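Local coordinates for UPF0303 protein YBR137W (Saccharomyces cerevisiae, PDB 4CLC), which is of unknown function but belongs to the UPF0303 family and carries an HbpS-like region of the GAF clan, probably related to haem-degrading proteins, at residues V59-S64 with T74-G79; D85-R90 with E124-G129; Q89-T94 with C145-G150. One frame throughout, in Å; residues are numbered along the deposited sequence.

Contact 1. Residues V59-S64 with T74-G79; sequences VAIDIS and TVTYGG
Thr76 OG1 has two backbone partners: it takes a weak bond from Val59 N at 2.6 Å, bent to 126° at the hydrogen, and is also hydrogen-bonded to the carbonyl of Lys57, its stronger partner. Next to it the Thr76 backbone N gives a hydrogen bond to Val59 O at 2.7 Å, arriving in the carbonyl plane, so one residue meets both the N and the O of Val59. These bonds extend the antiparallel beta hairpin of strands 60-64 and 70-75 past its regular end, where residues 76-79 turn off as a loop. Within the hairpin Ile61 and Thr74 form a hydrogen-bonded pair: Ile61 N reaches Thr74 O at 3.1 Å, and Thr74 N returns a bond to Ile61 O at 3.2 Å. Ala60 and Val75 make the following non-hydrogen-bonded pair, flanked by CA-H...O contacts from Ala60 CA to Thr74 O and from Val75 CA to Val59 O. The two faces of the hairpin differ. Ala60 and Val75 share one, and there Ala60 packs on Ile88 of helix 84-98. On the face of Ile61 and Thr74 these side chains run side by side, pointing the same way, with Ile61 CB against Thr74 CG2 at 3.9 Å, and helix 36-53 covers Ile61 through Ile46. Thr76 CG2 closes this apolar row. Because OG1 takes the place between the backbone N and the carbonyl carbon (chi1 61°), the methyl is left anti to the carbonyl carbon, beside its own N. From there it meets the end of the isoleucine side chain, which crosses it at about a right angle, with Ile61 CD1 lying 3.7 Å from Thr76 CG2.

Contact 2. Residues D85-R90 with E124-G129; sequences DFWIQR and EYAFHG
The loop 124-129 runs up against helix 84-98 most closely where the CA atoms of Arg90 and Tyr125 lie 4.6 Å apart, and there Ala126 N gives Arg90 O a straight hydrogen bond (2.9 Å, 167°) from well above the carbonyl plane. The Arg90 chain turns at chi3 (54°), and its guanidinium lays one face on Ala126 CB, 3.4 Å from NH1, while NH2 makes a weak bond to Tyr125 O at 3.1 Å and a stronger one to Ser122 O. NH1 in turn rests over one face of the Trp87 ring, toward its rim. Trp87 also meets His128: its CH2 stands 3.5 Å above the imidazole plane, over the ring centre, and the two planes are inclined at 49°, an oblique meeting. Trp87 CZ3 touches Ala126 CB at 3.9 Å. An aromatic side chain of a neighbouring subunit makes a further cation-pi contact with Arg90. The loop, which in the chain follows helix 114-117 and precedes strand 131-136, lies along helix 84-98, while Ile88 of the same helix turns to strands 60-64 and 144-149.

Contact 3. Residues Q89-T94 with C145-G150; sequences QRKKKT and CLTISG
Lys91 NZ supplies the one direct hydrogen bond between 89-94 and 145-150, reaching Ile148 O at 3.1 Å. The ammonium lies in the plane of that carbonyl, with a C=O...N angle of 146°. The lysine chain is extended beyond CG, which carries NZ from the helix surface to the strand backbone. NZ has further partners: Gly129 O is its strongest, a water accepts from it at 2.9 Å, and Asp156 offers a long, weak ion pair that may offset the buried charge. The same water is weakly bonded to Ser149 OG, whose main partner is Asn84. With an alanine at Lys91 the carbonyls of Ile148 and Gly129 would probably lose this shared donor, and the water the firmer of its two partners named here.

The van der Waals contacts are looser and come from the aliphatic parts of the two lysines. Lys91 CB faces Thr147 CG2 at 4.0 Å, and Lys92 CB lies 3.8 Å from Thr147 OG1, so the two branches of the threonine face successive residues of the helix. Lys92 CG meets Cys145 SG at 4.0 Å. The rest of the Lys92 chain turns at chi3 (58°) and again at chi4, leading away from the strand, and its NZ bonds Gln89 OE1 at 2.8 Å, above the plane of that amide, along the same helix.

In overall geometry the short helix and strand axes approach to 8.5 Å and run roughly antiparallel, at 145°. Cys145, Thr147 and Ser149 point to the helix, whereas Ile148 turns to the other face, onto helix 153-168. A mainly antiparallel sheet with helices packed on both faces, as here, is characteristic of the alpha/beta/alpha sandwich of HbpS-like proteins in the GAF clan.

Along the chain contact 1 closes before the other two open, and contacts 2 and 3 both start from helix 84-98, which follows strand 70-75 and lends Gln89 and Arg90 to each. The centres of contacts 2 and 3 are about 5 Å apart, against about 14 Å from contact 1 to contact 2 and 11 Å from contact 1 to contact 3. Contacts 1 and 3 share the sheet, in which strands 60-64 and 144-149 are neighbours. Helix 84-98 therefore ties sheet and loop together: Ile88 CG2 packs on Asp62 CB, while Lys93 forms a salt bridge with Glu124. All three contacts lie within the one HbpS-like family region.

Contact 1. Residues V59-S64 with T74-G79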
ATOM      1  N   VAL D  59      26.617  21.727  -3.098  1.00 42.92           N
ATOM      2  CA  VAL D  59      25.326  22.109  -3.625  1.00 39.41           C
ATOM      3  C   VAL D  59      24.918  21.152  -4.726  1.00 39.24           C
ATOM      4  O   VAL D  59      25.753  20.722  -5.515  1.00 38.66           O
ATOM      5  CB  VAL D  59      25.351  23.563  -4.131  1.00 38.66           C
ATOM      6  CG1 VAL D  59      24.147  23.871  -4.962  1.00 38.66           C
ATOM      7  CG2 VAL D  59      25.410  24.494  -2.962  1.00 39.18           C
ATOM      8  N   ALA D  60      23.636  20.795  -4.747  1.00 38.66           N
ATOM      9  CA  ALA D  60      23.114  19.871  -5.738  1.00 38.66           C
ATOM     10  C   ALA D  60      22.331  20.664  -6.776  1.00 41.39           C
ATOM     11  O   ALA D  60      21.596  21.574  -6.435  1.00 43.91           O
ATOM     12  CB  ALA D  60      22.260  18.809  -5.085  1.00 38.66           C
ATOM     13  N   ILE D  61      22.513  20.323  -8.044  1.00 38.66           N
ATOM     14  CA  ILE D  61      21.881  21.035  -9.140  1.00 38.66           C
ATOM     15  C   ILE D  61      21.132  20.067 -10.049  1.00 38.66           C
ATOM     16  O   ILE D  61      21.726  19.119 -10.532  1.00 42.62           O
ATOM     17  CB  ILE D  61      22.931  21.809  -9.962  1.00 38.66           C
ATOM     18  CG1 ILE D  61      23.654  22.820  -9.076  1.00 38.66           C
ATOM     19  CG2 ILE D  61      22.297  22.487 -11.150  1.00 38.66           C
ATOM     20  CD1 ILE D  61      24.888  23.391  -9.714  1.00 42.74           C
ATOM     21  N   ASP D  62      19.841  20.301 -10.289  1.00 38.66           N
ATOM     22  CA  ASP D  62      19.067  19.423 -11.156  1.00 38.66           C
ATOM     23  C   ASP D  62      18.414  20.150 -12.351  1.00 44.39           C
ATOM     24  O   ASP D  62      17.989  21.304 -12.253  1.00 44.82           O
ATOM     25  CB  ASP D  62      17.991  18.698 -10.336  1.00 38.66           C
ATOM     26  CG  ASP D  62      17.271  17.602 -11.137  1.00 42.72           C
ATOM     27  OD1 ASP D  62      16.251  17.908 -11.795  1.00 38.66           O
ATOM     28  OD2 ASP D  62      17.725  16.429 -11.093  1.00 40.31           O
ATOM     29  N   ILE D  63      18.336  19.477 -13.491  1.00 38.66           N
ATOM     30  CA  ILE D  63      17.459  19.947 -14.553  1.00 41.78           C
ATOM     31  C   ILE D  63      16.635  18.757 -15.000  1.00 41.59           C
ATOM     32  O   ILE D  63      17.191  17.763 -15.459  1.00 43.20           O
ATOM     33  CB  ILE D  63      18.229  20.551 -15.750  1.00 41.01           C
ATOM     34  CG1 ILE D  63      19.072  21.737 -15.288  1.00 39.86           C
ATOM     35  CG2 ILE D  63      17.267  20.976 -16.861  1.00 38.66           C
ATOM     36  CD1 ILE D  63      19.924  22.330 -16.380  1.00 38.66           C
ATOM     37  N   SER D  64      15.317  18.844 -14.840  1.00 38.66           N
ATOM     38  CA  SER D  64      14.439  17.755 -15.211  1.00 38.66           C
ATOM     39  C   SER D  64      13.285  18.270 -16.044  1.00 38.66           C
ATOM     40  O   SER D  64      12.969  19.450 -16.027  1.00 43.20           O
ATOM     41  CB  SER D  64      13.915  17.035 -13.972  1.00 38.66           C
ATOM     42  OG  SER D  64      14.958  16.402 -13.250  1.00 38.66           O
ATOM     43  N   THR D  74      24.324  17.317 -10.854  1.00 38.66           N
ATOM     44  CA  THR D  74      25.698  17.389 -10.386  1.00 38.66           C
ATOM     45  C   THR D  74      25.764  17.788  -8.929  1.00 38.66           C
ATOM     46  O   THR D  74      24.796  18.218  -8.334  1.00 39.70           O
ATOM     47  CB  THR D  74      26.568  18.370 -11.205  1.00 38.66           C
ATOM     48  OG1 THR D  74      27.931  18.210 -10.821  1.00 38.66           O
ATOM     49  CG2 THR D  74      26.165  19.791 -10.953  1.00 38.66           C
ATOM     50  N   VAL D  75      26.932  17.605  -8.354  1.00 38.66           N
ATOM     51  CA  VAL D  75      27.162  17.908  -6.971  1.00 38.75           C
ATOM     52  C   VAL D  75      28.369  18.861  -6.982  1.00 42.79           C
ATOM     53  O   VAL D  75      29.366  18.564  -7.641  1.00 51.35           O
ATOM     54  CB  VAL D  75      27.369  16.583  -6.185  1.00 38.66           C
ATOM     55  CG1 VAL D  75      28.571  16.626  -5.271  1.00 42.08           C
ATOM     56  CG2 VAL D  75      26.106  16.204  -5.448  1.00 38.66           C
ATOM     57  N   THR D  76      28.275  20.021  -6.325  1.00 39.47           N
ATOM     58  CA  THR D  76      29.264  21.106  -6.551  1.00 43.61           C
ATOM     59  C   THR D  76      30.546  21.001  -5.744  1.00 44.79           C
ATOM     60  O   THR D  76      31.518  21.706  -6.021  1.00 43.81           O
ATOM     61  CB  THR D  76      28.703  22.516  -6.240  1.00 39.47           C
ATOM     62  OG1 THR D  76      28.309  22.584  -4.864  1.00 45.26           O
ATOM     63  CG2 THR D  76      27.536  22.855  -7.136  1.00 44.38           C
ATOM     64  N   TYR D  77      30.550  20.111  -4.762  1.00 41.92           N
ATOM     65  CA  TYR D  77      31.658  20.023  -3.830  1.00 42.28           C
ATOM     66  C   TYR D  77      31.400  18.847  -2.908  1.00 44.73           C
ATOM     67  O   TYR D  77      30.275  18.345  -2.842  1.00 42.71           O
ATOM     68  CB  TYR D  77      31.786  21.316  -3.034  1.00 47.14           C
ATOM     69  CG  TYR D  77      33.111  21.539  -2.349  1.00 50.67           C
ATOM     70  CD1 TYR D  77      34.188  22.065  -3.046  1.00 53.64           C
ATOM     71  CD2 TYR D  77      33.275  21.263  -1.004  1.00 49.05           C
ATOM     72  CE1 TYR D  77      35.392  22.290  -2.436  1.00 48.77           C
ATOM     73  CE2 TYR D  77      34.486  21.483  -0.386  1.00 56.64           C
ATOM     74  CZ  TYR D  77      35.539  22.006  -1.114  1.00 54.89           C
ATOM     75  OH  TYR D  77      36.752  22.245  -0.522  1.00 61.71           O
ATOM     76  N   GLY D  78      32.438  18.414  -2.202  1.00 41.77           N
ATOM     77  CA  GLY D  78      32.321  17.323  -1.260  1.00 39.44           C
ATOM     78  C   GLY D  78      31.372  17.634  -0.121  1.00 45.40           C
ATOM     79  O   GLY D  78      31.027  18.795   0.146  1.00 45.65           O
ATOM     80  N   GLY D  79      30.938  16.586   0.563  1.00 46.96           N
ATOM     81  CA  GLY D  79      29.984  16.761   1.636  1.00 52.30           C
ATOM     82  C   GLY D  79      28.536  16.959   1.225  1.00 47.49           C
ATOM     83  O   GLY D  79      27.718  17.346   2.058  1.00 46.66           O
TER

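Contact 2. Residues D85-R90 with E124-G129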
ATOM      1  N   ASP D  85      18.935  14.922  -2.526  1.00 46.36           N
ATOM      2  CA  ASP D  85      18.073  14.352  -3.554  1.00 46.21           C
ATOM      3  C   ASP D  85      16.606  14.483  -3.157  1.00 43.64           C
ATOM      4  O   ASP D  85      15.762  14.870  -3.976  1.00 43.30           O
ATOM      5  CB  ASP D  85      18.437  12.890  -3.814  1.00 38.66           C
ATOM      6  CG  ASP D  85      19.795  12.733  -4.466  1.00 40.53           C
ATOM      7  OD1 ASP D  85      20.261  13.653  -5.177  1.00 54.51           O
ATOM      8  OD2 ASP D  85      20.420  11.686  -4.256  1.00 42.45           O
ATOM      9  N   PHE D  86      16.309  14.166  -1.903  1.00 39.59           N
ATOM     10  CA  PHE D  86      14.976  14.376  -1.374  1.00 40.63           C
ATOM     11  C   PHE D  86      14.541  15.840  -1.544  1.00 43.61           C
ATOM     12  O   PHE D  86      13.445  16.113  -2.040  1.00 38.66           O
ATOM     13  CB  PHE D  86      14.927  13.969   0.092  1.00 39.74           C
ATOM     14  CG  PHE D  86      14.922  12.493   0.305  1.00 42.03           C
ATOM     15  CD1 PHE D  86      13.725  11.779   0.269  1.00 38.66           C
ATOM     16  CD2 PHE D  86      16.110  11.804   0.543  1.00 42.68           C
ATOM     17  CE1 PHE D  86      13.699  10.410   0.457  1.00 38.66           C
ATOM     18  CE2 PHE D  86      16.099  10.426   0.743  1.00 39.92           C
ATOM     19  CZ  PHE D  86      14.876   9.732   0.696  1.00 39.60           C
ATOM     20  N   TRP D  87      15.416  16.772  -1.153  1.00 40.04           N
ATOM     21  CA  TRP D  87      15.093  18.193  -1.245  1.00 38.90           C
ATOM     22  C   TRP D  87      14.861  18.569  -2.686  1.00 42.43           C
ATOM     23  O   TRP D  87      13.905  19.285  -3.000  1.00 43.38           O
ATOM     24  CB  TRP D  87      16.193  19.076  -0.624  1.00 44.80           C
ATOM     25  CG  TRP D  87      15.986  19.271   0.855  1.00 41.64           C
ATOM     26  CD1 TRP D  87      16.592  18.586   1.873  1.00 39.86           C
ATOM     27  CD2 TRP D  87      15.076  20.171   1.469  1.00 38.66           C
ATOM     28  NE1 TRP D  87      16.111  19.005   3.083  1.00 45.62           N
ATOM     29  CE2 TRP D  87      15.175  19.991   2.862  1.00 43.92           C
ATOM     30  CE3 TRP D  87      14.180  21.124   0.981  1.00 39.47           C
ATOM     31  CZ2 TRP D  87      14.422  20.729   3.772  1.00 43.20           C
ATOM     32  CZ3 TRP D  87      13.428  21.855   1.882  1.00 38.71           C
ATOM     33  CH2 TRP D  87      13.554  21.654   3.260  1.00 40.33           C
ATOM     34  N   ILE D  88      15.713  18.063  -3.570  1.00 41.19           N
ATOM     35  CA  ILE D  88      15.551  18.340  -4.986  1.00 42.93           C
ATOM     36  C   ILE D  88      14.208  17.818  -5.493  1.00 41.67           C
ATOM     37  O   ILE D  88      13.515  18.518  -6.222  1.00 38.66           O
ATOM     38  CB  ILE D  88      16.701  17.744  -5.806  1.00 45.34           C
ATOM     39  CG1 ILE D  88      17.947  18.606  -5.616  1.00 43.60           C
ATOM     40  CG2 ILE D  88      16.339  17.687  -7.301  1.00 39.26           C
ATOM     41  CD1 ILE D  88      19.071  18.209  -6.500  1.00 47.83           C
ATOM     42  N   GLN D  89      13.833  16.608  -5.080  1.00 41.45           N
ATOM     43  CA  GLN D  89      12.581  16.018  -5.535  1.00 41.50           C
ATOM     44  C   GLN D  89      11.401  16.768  -4.971  1.00 42.76           C
ATOM     45  O   GLN D  89      10.463  17.109  -5.690  1.00 38.66           O
ATOM     46  CB  GLN D  89      12.495  14.549  -5.148  1.00 40.69           C
ATOM     47  CG  GLN D  89      11.886  13.692  -6.248  1.00 50.13           C
ATOM     48  CD  GLN D  89      12.709  13.708  -7.554  1.00 67.63           C
ATOM     49  OE1 GLN D  89      13.838  14.229  -7.609  1.00 53.33           O
ATOM     50  NE2 GLN D  89      12.142  13.119  -8.609  1.00 71.60           N
ATOM     51  N   ARG D  90      11.475  17.054  -3.678  1.00 40.76           N
ATOM     52  CA  ARG D  90      10.421  17.785  -3.004  1.00 38.98           C
ATOM     53  C   ARG D  90      10.252  19.233  -3.511  1.00 44.09           C
ATOM     54  O   ARG D  90       9.114  19.708  -3.657  1.00 42.34           O
ATOM     55  CB  ARG D  90      10.673  17.751  -1.509  1.00 38.66           C
ATOM     56  CG  ARG D  90      10.686  16.358  -0.954  1.00 38.66           C
ATOM     57  CD  ARG D  90      10.901  16.340   0.525  1.00 42.73           C
ATOM     58  NE  ARG D  90       9.924  17.186   1.206  1.00 51.87           N
ATOM     59  CZ  ARG D  90      10.227  18.298   1.872  1.00 50.54           C
ATOM     60  NH1 ARG D  90      11.486  18.703   1.978  1.00 47.92           N
ATOM     61  NH2 ARG D  90       9.267  19.000   2.440  1.00 56.06           N
ATOM     62  N   GLU D 124       6.485  15.191   0.954  1.00 38.66           N
ATOM     63  CA  GLU D 124       6.379  15.011  -0.478  1.00 40.64           C
ATOM     64  C   GLU D 124       6.676  16.328  -1.210  1.00 46.95           C
ATOM     65  O   GLU D 124       7.457  16.357  -2.155  1.00 47.35           O
ATOM     66  CB  GLU D 124       4.978  14.477  -0.840  1.00 48.13           C
ATOM     67  CG  GLU D 124       4.817  13.988  -2.288  1.00 50.26           C
ATOM     68  CD  GLU D 124       3.453  13.348  -2.598  1.00 52.68           C
ATOM     69  OE1 GLU D 124       2.561  13.321  -1.720  1.00 56.40           O
ATOM     70  OE2 GLU D 124       3.275  12.870  -3.744  1.00 53.44           O
ATOM     71  N   TYR D 125       5.957  17.390  -0.862  1.00 49.87           N
ATOM     72  CA  TYR D 125       6.246  18.715  -1.412  1.00 45.23           C
ATOM     73  C   TYR D 125       7.060  19.609  -0.464  1.00 44.27           C
ATOM     74  O   TYR D 125       6.764  19.699   0.713  1.00 46.07           O
ATOM     75  CB  TYR D 125       4.949  19.422  -1.768  1.00 42.53           C
ATOM     76  CG  TYR D 125       4.092  18.718  -2.790  1.00 44.16           C
ATOM     77  CD1 TYR D 125       3.190  17.721  -2.407  1.00 44.52           C
ATOM     78  CD2 TYR D 125       4.158  19.062  -4.128  1.00 38.66           C
ATOM     79  CE1 TYR D 125       2.395  17.086  -3.324  1.00 38.66           C
ATOM     80  CE2 TYR D 125       3.363  18.429  -5.050  1.00 44.69           C
ATOM     81  CZ  TYR D 125       2.481  17.441  -4.644  1.00 43.12           C
ATOM     82  OH  TYR D 125       1.674  16.819  -5.578  1.00 44.21           O
ATOM     83  N   ALA D 126       8.088  20.270  -0.976  1.00 43.45           N
ATOM     84  CA  ALA D 126       8.881  21.172  -0.147  1.00 45.94           C
ATOM     85  C   ALA D 126       8.558  22.611  -0.484  1.00 48.27           C
ATOM     86  O   ALA D 126       8.363  22.963  -1.651  1.00 45.23           O
ATOM     87  CB  ALA D 126      10.357  20.925  -0.318  1.00 47.15           C
ATOM     88  N   PHE D 127       8.411  23.429   0.546  1.00 45.02           N
ATOM     89  CA  PHE D 127       8.112  24.820   0.309  1.00 44.33           C
ATOM     90  C   PHE D 127       9.269  25.818   0.535  1.00 52.17           C
ATOM     91  O   PHE D 127       9.065  27.036   0.386  1.00 51.96           O
ATOM     92  CB  PHE D 127       6.857  25.157   1.098  1.00 43.54           C
ATOM     93  CG  PHE D 127       5.641  24.550   0.486  1.00 42.55           C
ATOM     94  CD1 PHE D 127       5.266  23.247   0.800  1.00 39.65           C
ATOM     95  CD2 PHE D 127       4.927  25.239  -0.490  1.00 42.86           C
ATOM     96  CE1 PHE D 127       4.169  22.669   0.193  1.00 38.92           C
ATOM     97  CE2 PHE D 127       3.826  24.671  -1.098  1.00 38.66           C
ATOM     98  CZ  PHE D 127       3.450  23.382  -0.762  1.00 40.06           C
ATOM     99  N   HIS D 128      10.463  25.312   0.876  1.00 47.58           N
ATOM    100  CA  HIS D 128      11.710  26.102   0.791  1.00 44.26           C
ATOM    101  C   HIS D 128      12.056  26.414  -0.658  1.00 45.49           C
ATOM    102  O   HIS D 128      11.573  25.746  -1.569  1.00 46.73           O
ATOM    103  CB  HIS D 128      12.880  25.372   1.416  1.00 40.84           C
ATOM    104  CG  HIS D 128      12.751  25.181   2.893  1.00 48.63           C
ATOM    105  ND1 HIS D 128      11.535  25.005   3.518  1.00 47.22           N
ATOM    106  CD2 HIS D 128      13.692  25.070   3.860  1.00 45.62           C
ATOM    107  CE1 HIS D 128      11.729  24.825   4.810  1.00 45.97           C
ATOM    108  NE2 HIS D 128      13.027  24.860   5.047  1.00 49.55           N
ATOM    109  N   GLY D 129      12.882  27.430  -0.881  1.00 45.29           N
ATOM    110  CA  GLY D 129      13.186  27.861  -2.233  1.00 44.81           C
ATOM    111  C   GLY D 129      14.324  27.097  -2.900  1.00 44.12           C
ATOM    112  O   GLY D 129      15.022  26.316  -2.266  1.00 40.52           O
TER

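Contact 3. Residues Q89-T94 with C145-G150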
ATOM      1  N   GLN D  89      13.833  16.608  -5.080  1.00 41.45           N
ATOM      2  CA  GLN D  89      12.581  16.018  -5.535  1.00 41.50           C
ATOM      3  C   GLN D  89      11.401  16.768  -4.971  1.00 42.76           C
ATOM      4  O   GLN D  89      10.463  17.109  -5.690  1.00 38.66           O
ATOM      5  CB  GLN D  89      12.495  14.549  -5.148  1.00 40.69           C
ATOM      6  CG  GLN D  89      11.886  13.692  -6.248  1.00 50.13           C
ATOM      7  CD  GLN D  89      12.709  13.708  -7.554  1.00 67.63           C
ATOM      8  OE1 GLN D  89      13.838  14.229  -7.609  1.00 53.33           O
ATOM      9  NE2 GLN D  89      12.142  13.119  -8.609  1.00 71.60           N
ATOM     10  N   ARG D  90      11.475  17.054  -3.678  1.00 40.76           N
ATOM     11  CA  ARG D  90      10.421  17.785  -3.004  1.00 38.98           C
ATOM     12  C   ARG D  90      10.252  19.233  -3.511  1.00 44.09           C
ATOM     13  O   ARG D  90       9.114  19.708  -3.657  1.00 42.34           O
ATOM     14  CB  ARG D  90      10.673  17.751  -1.509  1.00 38.66           C
ATOM     15  CG  ARG D  90      10.686  16.358  -0.954  1.00 38.66           C
ATOM     16  CD  ARG D  90      10.901  16.340   0.525  1.00 42.73           C
ATOM     17  NE  ARG D  90       9.924  17.186   1.206  1.00 51.87           N
ATOM     18  CZ  ARG D  90      10.227  18.298   1.872  1.00 50.54           C
ATOM     19  NH1 ARG D  90      11.486  18.703   1.978  1.00 47.92           N
ATOM     20  NH2 ARG D  90       9.267  19.000   2.440  1.00 56.06           N
ATOM     21  N   LYS D  91      11.346  19.932  -3.807  1.00 38.66           N
ATOM     22  CA  LYS D  91      11.194  21.289  -4.324  1.00 39.84           C
ATOM     23  C   LYS D  91      10.587  21.265  -5.720  1.00 43.14           C
ATOM     24  O   LYS D  91       9.611  21.971  -6.000  1.00 40.80           O
ATOM     25  CB  LYS D  91      12.529  22.028  -4.353  1.00 40.41           C
ATOM     26  CG  LYS D  91      13.122  22.302  -2.994  1.00 40.61           C
ATOM     27  CD  LYS D  91      14.306  23.235  -3.096  1.00 40.19           C
ATOM     28  CE  LYS D  91      15.121  23.249  -1.812  1.00 40.00           C
ATOM     29  NZ  LYS D  91      16.332  24.123  -1.957  1.00 47.60           N
ATOM     30  N   LYS D  92      11.180  20.440  -6.583  1.00 42.65           N
ATOM     31  CA  LYS D  92      10.771  20.273  -7.976  1.00 38.66           C
ATOM     32  C   LYS D  92       9.301  19.926  -8.052  1.00 40.15           C
ATOM     33  O   LYS D  92       8.566  20.469  -8.875  1.00 41.44           O
ATOM     34  CB  LYS D  92      11.611  19.177  -8.652  1.00 38.66           C
ATOM     35  CG  LYS D  92      11.273  18.932 -10.100  1.00 38.66           C
ATOM     36  CD  LYS D  92      12.155  17.884 -10.744  1.00 38.66           C
ATOM     37  CE  LYS D  92      12.096  16.575 -10.030  1.00 38.88           C
ATOM     38  NZ  LYS D  92      13.462  16.210  -9.579  1.00 42.38           N
ATOM     39  N   LYS D  93       8.876  19.027  -7.174  1.00 38.66           N
ATOM     40  CA  LYS D  93       7.506  18.569  -7.185  1.00 38.66           C
ATOM     41  C   LYS D  93       6.559  19.746  -6.956  1.00 45.05           C
ATOM     42  O   LYS D  93       5.639  19.975  -7.755  1.00 43.90           O
ATOM     43  CB  LYS D  93       7.281  17.463  -6.143  1.00 38.66           C
ATOM     44  CG  LYS D  93       5.985  16.718  -6.406  1.00 42.64           C
ATOM     45  CD  LYS D  93       5.813  15.458  -5.590  1.00 48.14           C
ATOM     46  CE  LYS D  93       4.575  14.683  -6.060  1.00 39.87           C
ATOM     47  NZ  LYS D  93       4.624  13.221  -5.730  1.00 38.66           N
ATOM     48  N   THR D  94       6.797  20.501  -5.881  1.00 45.45           N
ATOM     49  CA  THR D  94       6.012  21.698  -5.605  1.00 40.00           C
ATOM     50  C   THR D  94       5.991  22.629  -6.814  1.00 40.71           C
ATOM     51  O   THR D  94       4.920  22.957  -7.321  1.00 42.97           O
ATOM     52  CB  THR D  94       6.554  22.482  -4.406  1.00 43.95           C
ATOM     53  OG1 THR D  94       6.476  21.697  -3.207  1.00 41.40           O
ATOM     54  CG2 THR D  94       5.764  23.737  -4.238  1.00 39.60           C
ATOM     55  N   CYS D 145      12.335  22.322 -15.177  1.00 38.66           N
ATOM     56  CA  CYS D 145      12.473  22.936 -13.885  1.00 38.66           C
ATOM     57  C   CYS D 145      13.945  22.831 -13.459  1.00 43.44           C
ATOM     58  O   CYS D 145      14.577  21.771 -13.579  1.00 42.40           O
ATOM     59  CB  CYS D 145      11.525  22.273 -12.879  1.00 38.66           C
ATOM     60  SG  CYS D 145      11.663  22.820 -11.153  1.00 52.05           S
ATOM     61  N   LEU D 146      14.491  23.948 -12.991  1.00 38.66           N
ATOM     62  CA  LEU D 146      15.838  23.995 -12.465  1.00 38.66           C
ATOM     63  C   LEU D 146      15.761  23.990 -10.951  1.00 38.66           C
ATOM     64  O   LEU D 146      15.007  24.760 -10.383  1.00 42.89           O
ATOM     65  CB  LEU D 146      16.556  25.238 -12.984  1.00 40.23           C
ATOM     66  CG  LEU D 146      17.727  25.826 -12.212  1.00 38.66           C
ATOM     67  CD1 LEU D 146      18.827  24.818 -12.116  1.00 42.59           C
ATOM     68  CD2 LEU D 146      18.195  27.034 -12.944  1.00 40.87           C
ATOM     69  N   THR D 147      16.518  23.118 -10.298  1.00 38.66           N
ATOM     70  CA  THR D 147      16.423  22.983  -8.857  1.00 38.66           C
ATOM     71  C   THR D 147      17.788  22.923  -8.205  1.00 44.58           C
ATOM     72  O   THR D 147      18.610  22.072  -8.547  1.00 43.11           O
ATOM     73  CB  THR D 147      15.651  21.731  -8.443  1.00 38.66           C
ATOM     74  OG1 THR D 147      14.339  21.751  -9.007  1.00 38.66           O
ATOM     75  CG2 THR D 147      15.545  21.671  -6.941  1.00 40.94           C
ATOM     76  N   ILE D 148      18.015  23.826  -7.255  1.00 41.48           N
ATOM     77  CA  ILE D 148      19.283  23.913  -6.568  1.00 38.66           C
ATOM     78  C   ILE D 148      19.033  23.593  -5.116  1.00 42.62           C
ATOM     79  O   ILE D 148      17.941  23.846  -4.598  1.00 48.08           O
ATOM     80  CB  ILE D 148      19.908  25.301  -6.744  1.00 40.88           C
ATOM     81  CG1 ILE D 148      20.144  25.572  -8.231  1.00 40.22           C
ATOM     82  CG2 ILE D 148      21.204  25.423  -5.989  1.00 38.66           C
ATOM     83  CD1 ILE D 148      20.733  26.914  -8.520  1.00 41.06           C
ATOM     84  N   SER D 149      20.016  22.995  -4.465  1.00 38.66           N
ATOM     85  CA  SER D 149      19.869  22.611  -3.077  1.00 42.49           C
ATOM     86  C   SER D 149      21.199  22.653  -2.347  1.00 45.01           C
ATOM     87  O   SER D 149      22.208  22.256  -2.896  1.00 50.24           O
ATOM     88  CB  SER D 149      19.269  21.207  -2.973  1.00 40.75           C
ATOM     89  OG  SER D 149      19.820  20.495  -1.873  1.00 39.93           O
ATOM     90  N   GLY D 150      21.172  23.049  -1.080  1.00 46.89           N
ATOM     91  CA  GLY D 150      22.349  23.063  -0.234  1.00 45.00           C
ATOM     92  C   GLY D 150      22.850  24.410   0.248  1.00 49.77           C
ATOM     93  O   GLY D 150      23.696  24.469   1.149  1.00 51.74           O
TER
HETATM   94  O   HOH W   1      17.685  22.350  -0.136  1.00 38.66           O